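Local coordinates for EAL domain protein (Vibrio cholerae serotype O1, PDB 6IJ2), which degrades the cyclic dinucleotides c-di-GMP and cGAMP as an EAL-family phosphodiesterase and is captured here with the linear product 5'-pGpG, at residues A156-G161 / I177-M182; G183-I188 / P212-V217; K91-F96 / M126-E131. The protein carries 1 engineered substitution. All coordinates share one frame; numbering follows the deposited sequence.

How the interactions relate
Along the chain, interaction 3 comes first, interaction 1 next and interaction 2 last. All three lie within one EAL domain and at the same sheet, where strands 91-96, 125-129, 154-160, 177-180 and 211-214 stand side by side in sequence order. The centres of interactions 1 and 3 are about 11 Å apart, those of 1 and 2 about 9 Å, and those of 2 and 3 about 18 Å, so interaction 1 is the middle member. In the family's TIM-type barrel, the ends of strands 91-96, 125-129 and 154-160 and the loop after 211-214 supply ligands to the calcium ions at the dinucleotide product; 177-180 contributes second-shell groups.

Interaction 1: A156-G161 / I177-M182; sequences AIDDFG and IVKVDM. With CA (calcium ion), chain I; CA (calcium ion), chain L; CA (calcium ion), chain J; CA (calcium ion), chain K.
A156 and I157 run parallel to I177 and V178, and after a beta bulge at D158-D159 the pairing resumes one residue out of step between F160 and V180. Backbone bonds bracket the bulge: K179 N gives its hydrogen to I157 O at 2.8 Å, while K179 O receives F160 N. Beyond it, D181 N reaches F160 O in a nearly straight bond of 2.8 Å.

V178 divides its branches between two neighbours. CG1 presses on F160 CB at 3.4 Å, and CG2 lies beside the I157 side chain, which points the same way. With CG anti to the backbone N (chi1 -172°), the F160 ring leads away to L167 and L170. Apolar side chains suit this face because helices 166-170 and 192-207 cover it, V178 meeting L170 and F205.

The bulge belongs to the DDFG sequence of EAL domains, in the beta-alpha-beta unit of strand 154-160, helix 166-170 and strand 177-180. It turns two consecutive aspartates towards metal. D158 OD1 bridges two calcium ions, 2.3 Å from that of chain I, which D158 O also binds, and 2.7 Å from that of chain J. D159 OD1 joins the chain I ion; OD2 binds the calcium ion of chain L at 2.5 Å, with OD1 farther off. Its main-chain O binds the calcium ion of chain K, whose site S162 and Y164 complete.

K179 rests its CB near D158 O, then bends at chi2 and chi3 to bring NZ to E128, Q235 and a water on the chain J ion; a long flexible chain suits this route. D181 is second-shell: OD1 accepts at 2.9 Å from water 3, bound to the chain I ion, and it caps the following helix through G183. G161 has phi 95°, where a CB would jam against the preceding carbonyl.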
loop_
_atom_site.group_PDB
_atom_site.type_symbol
_atom_site.label_atom_id
_atom_site.label_comp_id
_atom_site.label_asym_id
_atom_site.label_seq_id
_atom_site.Cartn_x
_atom_site.Cartn_y
_atom_site.Cartn_z
ATOM N N ALA A 156 -8.375 14.023 2.902
ATOM C CA ALA A 156 -8.307 12.674 3.449
ATOM C C ALA A 156 -7.652 11.728 2.460
ATOM O O ALA A 156 -7.875 11.836 1.249
ATOM C CB ALA A 156 -9.698 12.122 3.794
ATOM N N ILE A 157 -6.872 10.783 2.986
ATOM C CA ILE A 157 -6.485 9.597 2.221
ATOM C C ILE A 157 -7.633 8.597 2.312
ATOM O O ILE A 157 -8.047 8.212 3.404
ATOM C CB ILE A 157 -5.170 9.000 2.747
ATOM C CG1 ILE A 157 -4.030 9.992 2.499
ATOM C CG2 ILE A 157 -4.878 7.662 2.081
ATOM C CD1 ILE A 157 -2.717 9.539 3.027
ATOM N N ASP A 158 -8.176 8.208 1.162
ATOM C CA ASP A 158 -9.413 7.427 1.128
ATOM C C ASP A 158 -9.179 5.949 1.448
ATOM O O ASP A 158 -9.964 5.321 2.171
ATOM C CB ASP A 158 -10.044 7.595 -0.257
ATOM C CG ASP A 158 -11.508 7.170 -0.322
ATOM O OD1 ASP A 158 -12.056 6.616 0.650
ATOM O OD2 ASP A 158 -12.121 7.436 -1.370
ATOM N N ASP A 159 -8.117 5.363 0.934
ATOM C CA ASP A 159 -8.105 3.914 0.899
ATOM C C ASP A 159 -6.874 3.387 1.593
ATOM O O ASP A 159 -6.127 2.598 1.027
ATOM C CB ASP A 159 -8.172 3.402 -0.544
ATOM C CG ASP A 159 -9.403 3.912 -1.309
ATOM O OD1 ASP A 159 -10.374 4.392 -0.682
ATOM O OD2 ASP A 159 -9.399 3.813 -2.559
ATOM N N PHE A 160 -6.636 3.808 2.832
ATOM C CA PHE A 160 -5.501 3.266 3.569
ATOM C C PHE A 160 -5.729 1.797 3.907
ATOM O O PHE A 160 -6.729 1.432 4.528
ATOM C CB PHE A 160 -5.264 4.047 4.848
ATOM C CG PHE A 160 -4.002 3.659 5.558
ATOM C CD1 PHE A 160 -2.808 4.281 5.250
ATOM C CD2 PHE A 160 -4.019 2.678 6.525
ATOM C CE1 PHE A 160 -1.650 3.940 5.914
ATOM C CE2 PHE A 160 -2.854 2.312 7.189
ATOM C CZ PHE A 160 -1.677 2.949 6.882
ATOM N N GLY A 161 -4.779 0.961 3.542
ATOM C CA GLY A 161 -4.895 -0.455 3.806
ATOM C C GLY A 161 -5.457 -1.278 2.673
ATOM O O GLY A 161 -5.693 -2.481 2.864
ATOM N N ILE A 177 -7.356 13.719 7.561
ATOM C CA ILE A 177 -7.966 12.452 7.929
ATOM C C ILE A 177 -7.352 11.340 7.083
ATOM O O ILE A 177 -6.968 11.550 5.928
ATOM C CB ILE A 177 -9.504 12.536 7.754
ATOM C CG1 ILE A 177 -10.099 13.314 8.943
ATOM C CG2 ILE A 177 -10.138 11.166 7.627
ATOM C CD1 ILE A 177 -11.563 13.653 8.817
ATOM N N VAL A 178 -7.216 10.156 7.673
ATOM C CA VAL A 178 -6.903 8.942 6.919
ATOM C C VAL A 178 -8.062 7.983 7.127
ATOM O O VAL A 178 -8.399 7.653 8.272
ATOM C CB VAL A 178 -5.561 8.316 7.334
ATOM C CG1 VAL A 178 -5.419 6.914 6.735
ATOM C CG2 VAL A 178 -4.427 9.133 6.782
ATOM N N LYS A 179 -8.718 7.595 6.029
ATOM C CA LYS A 179 -9.815 6.632 6.079
ATOM C C LYS A 179 -9.242 5.231 5.955
ATOM O O LYS A 179 -8.475 4.957 5.032
ATOM C CB LYS A 179 -10.829 6.893 4.960
ATOM C CG LYS A 179 -11.448 8.273 5.101
ATOM C CD LYS A 179 -12.984 8.241 5.079
ATOM C CE LYS A 179 -13.512 8.147 3.726
ATOM N NZ LYS A 179 -15.020 8.213 3.651
ATOM N N VAL A 180 -9.605 4.351 6.884
ATOM C CA VAL A 180 -9.039 3.000 6.920
ATOM C C VAL A 180 -9.999 2.058 6.217
ATOM O O VAL A 180 -11.168 1.938 6.611
ATOM C CB VAL A 180 -8.760 2.540 8.357
ATOM C CG1 VAL A 180 -8.198 1.103 8.339
ATOM C CG2 VAL A 180 -7.770 3.481 9.013
ATOM N N ASP A 181 -9.477 1.354 5.208
ATOM C CA ASP A 181 -10.291 0.489 4.367
ATOM C C ASP A 181 -11.000 -0.565 5.207
ATOM O O ASP A 181 -10.453 -1.079 6.186
ATOM C CB ASP A 181 -9.406 -0.194 3.323
ATOM C CG ASP A 181 -10.192 -1.081 2.391
ATOM O OD1 ASP A 181 -10.869 -0.547 1.499
ATOM O OD2 ASP A 181 -10.146 -2.311 2.553
ATOM N N MET A 182 -12.211 -0.928 4.787
ATOM C CA MET A 182 -12.997 -1.877 5.567
ATOM C C MET A 182 -12.327 -3.238 5.670
ATOM O O MET A 182 -12.593 -3.980 6.626
ATOM C CB MET A 182 -14.391 -2.043 4.970
ATOM C CG MET A 182 -14.451 -2.697 3.625
ATOM S SD MET A 182 -16.186 -2.836 3.151
ATOM C CE MET A 182 -16.083 -4.296 2.132
HETATM CA CA CA I . -11.926 4.353 1.221
HETATM CA CA CA L . -11.511 4.928 -3.187
HETATM CA CA CA J . -14.369 7.487 -0.455
HETATM CA CA CA K . -4.276 2.470 -0.544
HETATM O O HOH W 1 -7.768 -4.022 3.084
HETATM O O HOH W 2 -15.140 6.293 1.377
HETATM O O HOH W 3 -11.077 2.238 0.721
HETATM O O HOH W 4 -5.147 3.125 -2.807
HETATM O O HOH W 5 -3.728 4.757 -0.157
HETATM O O HOH W 6 -12.445 5.330 -5.350
#

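Interaction 2: G183-I188 / P212-V217; sequences GLIRNI and PLAEGV. With CA (calcium ion), chain I; nucleotides of chain B.
I185 and R186 approach E215, G216 and V217 through their side chains, for the backbones stay well apart: the nearest CA atoms, of R186 and V217, are 7.3 Å from each other. One segment is a short, weakly bonded helical turn running into a type II beta turn from I185 to I188; the other leaves strand 211-214 for a loop.

R186 grips G216 O end-on with two nitrogens, NH1 at 3.0 Å and NH2 at 2.9 Å. The carbonyl oxygen lies almost in the guanidinium plane, which lets both N-H groups converge on it, although each bond is bent. Bends at chi2 (64°) and chi3 fold the arginine back to this position. NH1 is also salt-bridged to E222, so the same group ties the loop to the next helix. G216 has a positive phi of 68°, readily adopted by glycine, and brings its CA to 3.4 Å from O6 of the G1 base.

I185 packs on the backbone of E215-V217. Its CG1 takes the crowded position between backbone N and carbonyl carbon (chi1 65°), resting 3.3 Å from E215 O; its apolar partners are V217 CG2, 4.0 Å from CD1, and the small A214 CB, 4.4 Å from CG2. E215 extends the other way: OE1 and OE2 both bind the calcium ion of chain I, the latter at 2.3 Å, and the ion also takes OP3 of G1. This glutamate opens the EGVE sequence recurrent in EAL domains, and a carboxylate suits a site shared with D158 and D159.

Helix 220-229 packs against the apolar patch, with E222 beside I185 and L226 against A214 and V217. Strand 211-214 lies between strands 177-180 and 233-244, while I188 rests against helix 192-207.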
loop_
_atom_site.group_PDB
_atom_site.type_symbol
_atom_site.label_atom_id
_atom_site.label_comp_id
_atom_site.label_asym_id
_atom_site.label_seq_id
_atom_site.Cartn_x
_atom_site.Cartn_y
_atom_site.Cartn_z
ATOM N N GLY A 183 -11.466 -3.581 4.716
ATOM C CA GLY A 183 -10.794 -4.868 4.781
ATOM C C GLY A 183 -9.958 -5.028 6.034
ATOM O O GLY A 183 -9.846 -6.134 6.571
ATOM N N LEU A 184 -9.354 -3.937 6.512
ATOM C CA LEU A 184 -8.555 -3.992 7.732
ATOM C C LEU A 184 -9.392 -4.049 8.997
ATOM O O LEU A 184 -8.892 -4.495 10.033
ATOM C CB LEU A 184 -7.627 -2.782 7.838
ATOM C CG LEU A 184 -6.455 -2.701 6.863
ATOM C CD1 LEU A 184 -5.553 -1.535 7.291
ATOM C CD2 LEU A 184 -5.689 -4.028 6.793
ATOM N N ILE A 185 -10.636 -3.571 8.970
ATOM C CA ILE A 185 -11.426 -3.607 10.193
ATOM C C ILE A 185 -12.445 -4.733 10.202
ATOM O O ILE A 185 -13.032 -4.995 11.260
ATOM C CB ILE A 185 -12.104 -2.251 10.458
ATOM C CG1 ILE A 185 -13.119 -1.950 9.366
ATOM C CG2 ILE A 185 -11.038 -1.160 10.576
ATOM C CD1 ILE A 185 -14.542 -2.242 9.781
ATOM N N ARG A 186 -12.639 -5.440 9.081
ATOM C CA ARG A 186 -13.631 -6.511 9.039
ATOM C C ARG A 186 -13.329 -7.561 10.104
ATOM O O ARG A 186 -12.271 -8.214 10.076
ATOM C CB ARG A 186 -13.661 -7.156 7.651
ATOM C CG ARG A 186 -14.724 -8.243 7.468
ATOM C CD ARG A 186 -16.157 -7.700 7.598
ATOM N NE ARG A 186 -16.433 -6.630 6.637
ATOM C CZ ARG A 186 -16.788 -5.384 6.954
ATOM N NH1 ARG A 186 -16.944 -5.005 8.221
ATOM N NH2 ARG A 186 -16.991 -4.500 5.985
ATOM N N ASN A 187 -14.262 -7.716 11.044
ATOM C CA ASN A 187 -14.151 -8.687 12.135
ATOM C C ASN A 187 -12.896 -8.457 12.968
ATOM O O ASN A 187 -12.267 -9.406 13.452
ATOM C CB ASN A 187 -14.196 -10.121 11.602
ATOM C CG ASN A 187 -15.545 -10.470 11.002
ATOM O OD1 ASN A 187 -16.588 -10.102 11.542
ATOM N ND2 ASN A 187 -15.532 -11.169 9.872
ATOM N N ILE A 188 -12.539 -7.183 13.166
ATOM C CA ILE A 188 -11.274 -6.894 13.832
ATOM C C ILE A 188 -11.313 -7.356 15.285
ATOM O O ILE A 188 -10.278 -7.730 15.847
ATOM C CB ILE A 188 -10.920 -5.401 13.709
ATOM C CG1 ILE A 188 -9.497 -5.155 14.220
ATOM C CG2 ILE A 188 -11.971 -4.515 14.416
ATOM C CD1 ILE A 188 -8.942 -3.815 13.795
ATOM N N PRO A 212 -7.949 9.430 12.421
ATOM C CA PRO A 212 -8.390 8.215 11.745
ATOM C C PRO A 212 -9.894 8.164 11.604
ATOM O O PRO A 212 -10.641 8.763 12.382
ATOM C CB PRO A 212 -7.897 7.096 12.672
ATOM C CG PRO A 212 -7.993 7.721 14.025
ATOM C CD PRO A 212 -7.628 9.176 13.838
ATOM N N LEU A 213 -10.325 7.427 10.583
ATOM C CA LEU A 213 -11.736 7.193 10.307
ATOM C C LEU A 213 -11.878 5.761 9.817
ATOM O O LEU A 213 -11.308 5.408 8.783
ATOM C CB LEU A 213 -12.247 8.174 9.250
ATOM C CG LEU A 213 -13.744 8.320 8.968
ATOM C CD1 LEU A 213 -13.977 9.602 8.181
ATOM C CD2 LEU A 213 -14.249 7.118 8.170
ATOM N N ALA A 214 -12.678 4.955 10.504
ATOM C CA ALA A 214 -12.836 3.557 10.128
ATOM C C ALA A 214 -13.996 3.403 9.151
ATOM O O ALA A 214 -15.137 3.757 9.479
ATOM C CB ALA A 214 -13.052 2.691 11.373
ATOM N N GLU A 215 -13.703 2.873 7.960
ATOM C CA GLU A 215 -14.691 2.639 6.914
ATOM C C GLU A 215 -15.315 1.251 7.012
ATOM O O GLU A 215 -14.686 0.287 7.453
ATOM C CB GLU A 215 -14.073 2.781 5.521
ATOM C CG GLU A 215 -13.496 4.151 5.184
ATOM C CD GLU A 215 -12.999 4.225 3.738
ATOM O OE1 GLU A 215 -13.259 5.245 3.084
ATOM O OE2 GLU A 215 -12.362 3.260 3.245
ATOM N N GLY A 216 -16.558 1.159 6.546
ATOM C CA GLY A 216 -17.183 -0.135 6.344
ATOM C C GLY A 216 -17.486 -0.916 7.603
ATOM O O GLY A 216 -17.475 -2.152 7.568
ATOM N N VAL A 217 -17.752 -0.232 8.713
ATOM C CA VAL A 217 -18.163 -0.913 9.937
ATOM C C VAL A 217 -19.534 -1.529 9.717
ATOM O O VAL A 217 -20.479 -0.837 9.321
ATOM C CB VAL A 217 -18.170 0.064 11.121
ATOM C CG1 VAL A 217 -18.673 -0.626 12.377
ATOM C CG2 VAL A 217 -16.784 0.624 11.327
HETATM CA CA CA I . -11.926 4.353 1.221
ATOM O OP3 G B 1 -13.839 3.900 -0.050
ATOM P P G B 1 -14.504 4.041 -1.318
ATOM O OP1 G B 1 -14.935 5.388 -1.530
ATOM O OP2 G B 1 -13.619 3.471 -2.279
ATOM O "O5'" G B 1 -15.735 3.073 -1.173
ATOM C "C5'" G B 1 -17.054 3.564 -0.964
ATOM C "C4'" G B 1 -18.056 2.458 -1.198
ATOM O "O4'" G B 1 -18.209 1.688 0.010
ATOM C "C3'" G B 1 -19.470 2.895 -1.596
ATOM O "O3'" G B 1 -19.980 2.183 -2.706
ATOM C "C2'" G B 1 -20.301 2.540 -0.371
ATOM O "O2'" G B 1 -21.618 2.143 -0.619
ATOM C "C1'" G B 1 -19.547 1.333 0.161
ATOM N N9 G B 1 -19.800 1.082 1.572
ATOM C C8 G B 1 -20.019 2.016 2.552
ATOM N N7 G B 1 -20.207 1.489 3.727
ATOM C C5 G B 1 -20.095 0.126 3.512
ATOM C C6 G B 1 -20.197 -0.958 4.420
ATOM O O6 G B 1 -20.426 -0.928 5.621
ATOM N N1 G B 1 -20.029 -2.177 3.782
ATOM C C2 G B 1 -19.780 -2.332 2.444
ATOM N N2 G B 1 -19.628 -3.584 2.021
ATOM N N3 G B 1 -19.667 -1.332 1.591
ATOM C C4 G B 1 -19.833 -0.138 2.189
HETATM O O HOH W 3 -11.077 2.238 0.721
#

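Interaction 3: K91-F96 / M126-E131. With CA (calcium ion), chain J; CA (calcium ion), chain L; nucleotides of chain B.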
loop_
_atom_site.group_PDB
_atom_site.type_symbol
_atom_site.label_atom_id
_atom_site.label_comp_id
_atom_site.label_asym_id
_atom_site.label_seq_id
_atom_site.Cartn_x
_atom_site.Cartn_y
_atom_site.Cartn_z
ATOM N N LYS A 91 -19.785 18.425 7.681
ATOM C CA LYS A 91 -18.833 18.278 6.583
ATOM C C LYS A 91 -19.437 17.542 5.387
ATOM O O LYS A 91 -20.263 16.639 5.540
ATOM C CB LYS A 91 -17.578 17.550 7.068
ATOM C CG LYS A 91 -16.824 18.310 8.170
ATOM C CD LYS A 91 -15.750 19.216 7.603
ATOM C CE LYS A 91 -15.059 20.019 8.704
ATOM N NZ LYS A 91 -14.404 19.128 9.697
ATOM N N LEU A 92 -19.038 17.971 4.189
ATOM C CA LEU A 92 -19.337 17.284 2.939
ATOM C C LEU A 92 -18.034 16.706 2.384
ATOM O O LEU A 92 -17.081 17.448 2.127
ATOM C CB LEU A 92 -19.993 18.242 1.941
ATOM C CG LEU A 92 -20.229 17.678 0.536
ATOM C CD1 LEU A 92 -21.218 16.510 0.582
ATOM C CD2 LEU A 92 -20.645 18.732 -0.462
ATOM N N SER A 93 -17.993 15.389 2.196
ATOM C CA SER A 93 -16.781 14.702 1.752
ATOM C C SER A 93 -16.991 14.207 0.330
ATOM O O SER A 93 -17.967 13.504 0.056
ATOM C CB SER A 93 -16.435 13.545 2.678
ATOM O OG SER A 93 -15.100 13.107 2.465
ATOM N N ILE A 94 -16.085 14.585 -0.568
ATOM C CA ILE A 94 -16.233 14.327 -1.995
ATOM C C ILE A 94 -15.059 13.485 -2.450
ATOM O O ILE A 94 -13.911 13.751 -2.078
ATOM C CB ILE A 94 -16.312 15.628 -2.817
ATOM C CG1 ILE A 94 -17.504 16.461 -2.344
ATOM C CG2 ILE A 94 -16.449 15.323 -4.315
ATOM C CD1 ILE A 94 -17.478 17.901 -2.836
ATOM N N ASN A 95 -15.352 12.470 -3.253
ATOM C CA ASN A 95 -14.308 11.608 -3.790
ATOM C C ASN A 95 -13.620 12.308 -4.953
ATOM O O ASN A 95 -14.284 12.792 -5.873
ATOM C CB ASN A 95 -14.897 10.278 -4.258
ATOM C CG ASN A 95 -15.336 9.395 -3.105
ATOM O OD1 ASN A 95 -14.513 8.744 -2.463
ATOM N ND2 ASN A 95 -16.636 9.366 -2.840
ATOM N N PHE A 96 -12.296 12.380 -4.911
ATOM C CA PHE A 96 -11.547 13.054 -5.963
ATOM C C PHE A 96 -11.168 12.008 -7.000
ATOM O O PHE A 96 -10.372 11.110 -6.717
ATOM C CB PHE A 96 -10.318 13.762 -5.396
ATOM C CG PHE A 96 -9.680 14.760 -6.341
ATOM C CD1 PHE A 96 -9.812 14.643 -7.720
ATOM C CD2 PHE A 96 -8.938 15.814 -5.842
ATOM C CE1 PHE A 96 -9.212 15.549 -8.575
ATOM C CE2 PHE A 96 -8.340 16.727 -6.693
ATOM C CZ PHE A 96 -8.477 16.593 -8.059
ATOM N N MET A 126 -14.509 18.373 2.348
ATOM C CA MET A 126 -13.357 17.475 2.463
ATOM C C MET A 126 -13.231 16.691 1.172
ATOM O O MET A 126 -14.229 16.183 0.660
ATOM C CB MET A 126 -13.485 16.512 3.635
ATOM C CG MET A 126 -12.291 15.557 3.761
ATOM S SD MET A 126 -12.117 14.738 5.354
ATOM C CE MET A 126 -13.446 13.541 5.323
ATOM N N PHE A 127 -12.015 16.607 0.638
ATOM C CA PHE A 127 -11.765 15.825 -0.565
ATOM C C PHE A 127 -11.031 14.550 -0.187
ATOM O O PHE A 127 -10.022 14.599 0.521
ATOM C CB PHE A 127 -10.970 16.629 -1.594
ATOM C CG PHE A 127 -11.824 17.581 -2.385
ATOM C CD1 PHE A 127 -12.608 17.107 -3.425
ATOM C CD2 PHE A 127 -11.878 18.932 -2.071
ATOM C CE1 PHE A 127 -13.418 17.966 -4.139
ATOM C CE2 PHE A 127 -12.679 19.796 -2.795
ATOM C CZ PHE A 127 -13.453 19.318 -3.816
ATOM N N GLU A 128 -11.548 13.417 -0.653
ATOM C CA GLU A 128 -10.939 12.113 -0.400
ATOM C C GLU A 128 -10.110 11.696 -1.602
ATOM O O GLU A 128 -10.609 11.685 -2.734
ATOM C CB GLU A 128 -12.006 11.059 -0.101
ATOM C CG GLU A 128 -12.966 11.506 0.983
ATOM C CD GLU A 128 -13.936 10.427 1.395
ATOM O OE1 GLU A 128 -14.730 10.684 2.318
ATOM O OE2 GLU A 128 -13.901 9.322 0.803
ATOM N N PHE A 129 -8.856 11.337 -1.350
ATOM C CA PHE A 129 -7.870 11.136 -2.404
ATOM C C PHE A 129 -7.590 9.647 -2.568
ATOM O O PHE A 129 -7.228 8.968 -1.599
ATOM C CB PHE A 129 -6.583 11.904 -2.093
ATOM C CG PHE A 129 -6.690 13.386 -2.344
ATOM C CD1 PHE A 129 -7.212 14.224 -1.374
ATOM C CD2 PHE A 129 -6.257 13.937 -3.538
ATOM C CE1 PHE A 129 -7.319 15.591 -1.587
ATOM C CE2 PHE A 129 -6.360 15.305 -3.766
ATOM C CZ PHE A 129 -6.893 16.133 -2.787
ATOM N N THR A 130 -7.786 9.154 -3.787
ATOM C CA THR A 130 -7.414 7.812 -4.205
ATOM C C THR A 130 -6.431 7.929 -5.360
ATOM O O THR A 130 -6.623 8.744 -6.269
ATOM C CB THR A 130 -8.634 6.990 -4.662
ATOM O OG1 THR A 130 -9.599 6.903 -3.606
ATOM C CG2 THR A 130 -8.204 5.580 -5.058
ATOM N N GLU A 131 -5.384 7.115 -5.320
ATOM C CA GLU A 131 -4.380 7.118 -6.374
ATOM C C GLU A 131 -4.920 6.461 -7.641
ATOM O O GLU A 131 -5.724 5.528 -7.589
ATOM C CB GLU A 131 -3.126 6.387 -5.900
ATOM C CG GLU A 131 -2.645 6.800 -4.513
ATOM C CD GLU A 131 -3.213 5.926 -3.394
ATOM O OE1 GLU A 131 -4.444 5.709 -3.365
ATOM O OE2 GLU A 131 -2.423 5.449 -2.543
HETATM CA CA CA J . -14.369 7.487 -0.455
HETATM CA CA CA L . -11.511 4.928 -3.187
ATOM P P G B 2 -20.513 2.929 -3.916
ATOM O OP1 G B 2 -21.266 4.042 -3.447
ATOM O OP2 G B 2 -21.132 1.955 -4.752
ATOM O "O5'" G B 2 -19.216 3.430 -4.659
ATOM C "C5'" G B 2 -18.440 2.568 -5.480
ATOM C "C4'" G B 2 -17.166 3.258 -5.879
ATOM O "O4'" G B 2 -17.486 4.474 -6.582
ATOM C "C3'" G B 2 -16.249 3.668 -4.726
ATOM O "O3'" G B 2 -14.889 3.391 -5.002
ATOM C "C2'" G B 2 -16.417 5.178 -4.665
ATOM O "O2'" G B 2 -15.311 5.899 -4.191
ATOM C "C1'" G B 2 -16.666 5.506 -6.131
ATOM N N9 G B 2 -17.394 6.755 -6.252
ATOM C C8 G B 2 -18.647 7.032 -5.773
ATOM N N7 G B 2 -19.010 8.265 -5.974
ATOM C C5 G B 2 -17.920 8.843 -6.599
ATOM C C6 G B 2 -17.722 10.165 -7.059
ATOM O O6 G B 2 -18.482 11.122 -6.984
ATOM N N1 G B 2 -16.477 10.321 -7.645
ATOM C C2 G B 2 -15.537 9.335 -7.762
ATOM N N2 G B 2 -14.391 9.684 -8.348
ATOM N N3 G B 2 -15.714 8.095 -7.353
ATOM C C4 G B 2 -16.918 7.920 -6.783
HETATM O O HOH W 2 -15.140 6.293 1.377
HETATM O O HOH W 6 -12.445 5.330 -5.350
#
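S93 and E128 meet in a very short hydrogen bond, with OG giving its proton to OE1 at 2.5 Å, on the face of the parallel strand pair that also carries N95 and M126. The serine OG is anti to its own nitrogen (chi1 -165°), which turns the hydroxyl across to the neighbouring strand. E128 is extended beyond CG and splits its carboxylate: OE1 serves S93 and a salt bridge with K179, and OE2 binds the calcium ion of chain J at 2.3 Å. Two polar partners on one oxygen should help to fix the carboxylate's rotation and present the other to metal.

N95 meets the same ion through OD1, at 2.4 Å. Its amide is steeply inclined to the carboxylate of E128, the planes being 76° apart. OD1 and OE2 come to the ion at roughly a right angle to each other. A neutral oxygen ligand suits a cluster already rich in carboxylates, and N95 CB also lies 3.7 Å from C2 of the G2 base. M126 bends at its sulfur, placing CE 3.3 Å from S93 OG. Beyond the strand end, T130 OG1 binds the calcium ion of chain L at a rather long 2.8 Å.

The other face lies under helices 68-85 and 139-151 and so needs apolar bulk, F129 meeting I144, V145 and Y148. I94 and F127 lie side by side, with I94 CB against F127 CE1. The ring planes of F96 and F129 are inclined at 48°, an oblique pair, F129 CE2 approaching F96 CD2 at 3.3 Å, and F96 CB lies over one face of the F129 ring.

Backbone bonds such as E128 N to I94 O join the strands of this beta-alpha-beta unit. Strand 41-49 flanks the pair next to 91-96 and strand 154-160 next to 125-129.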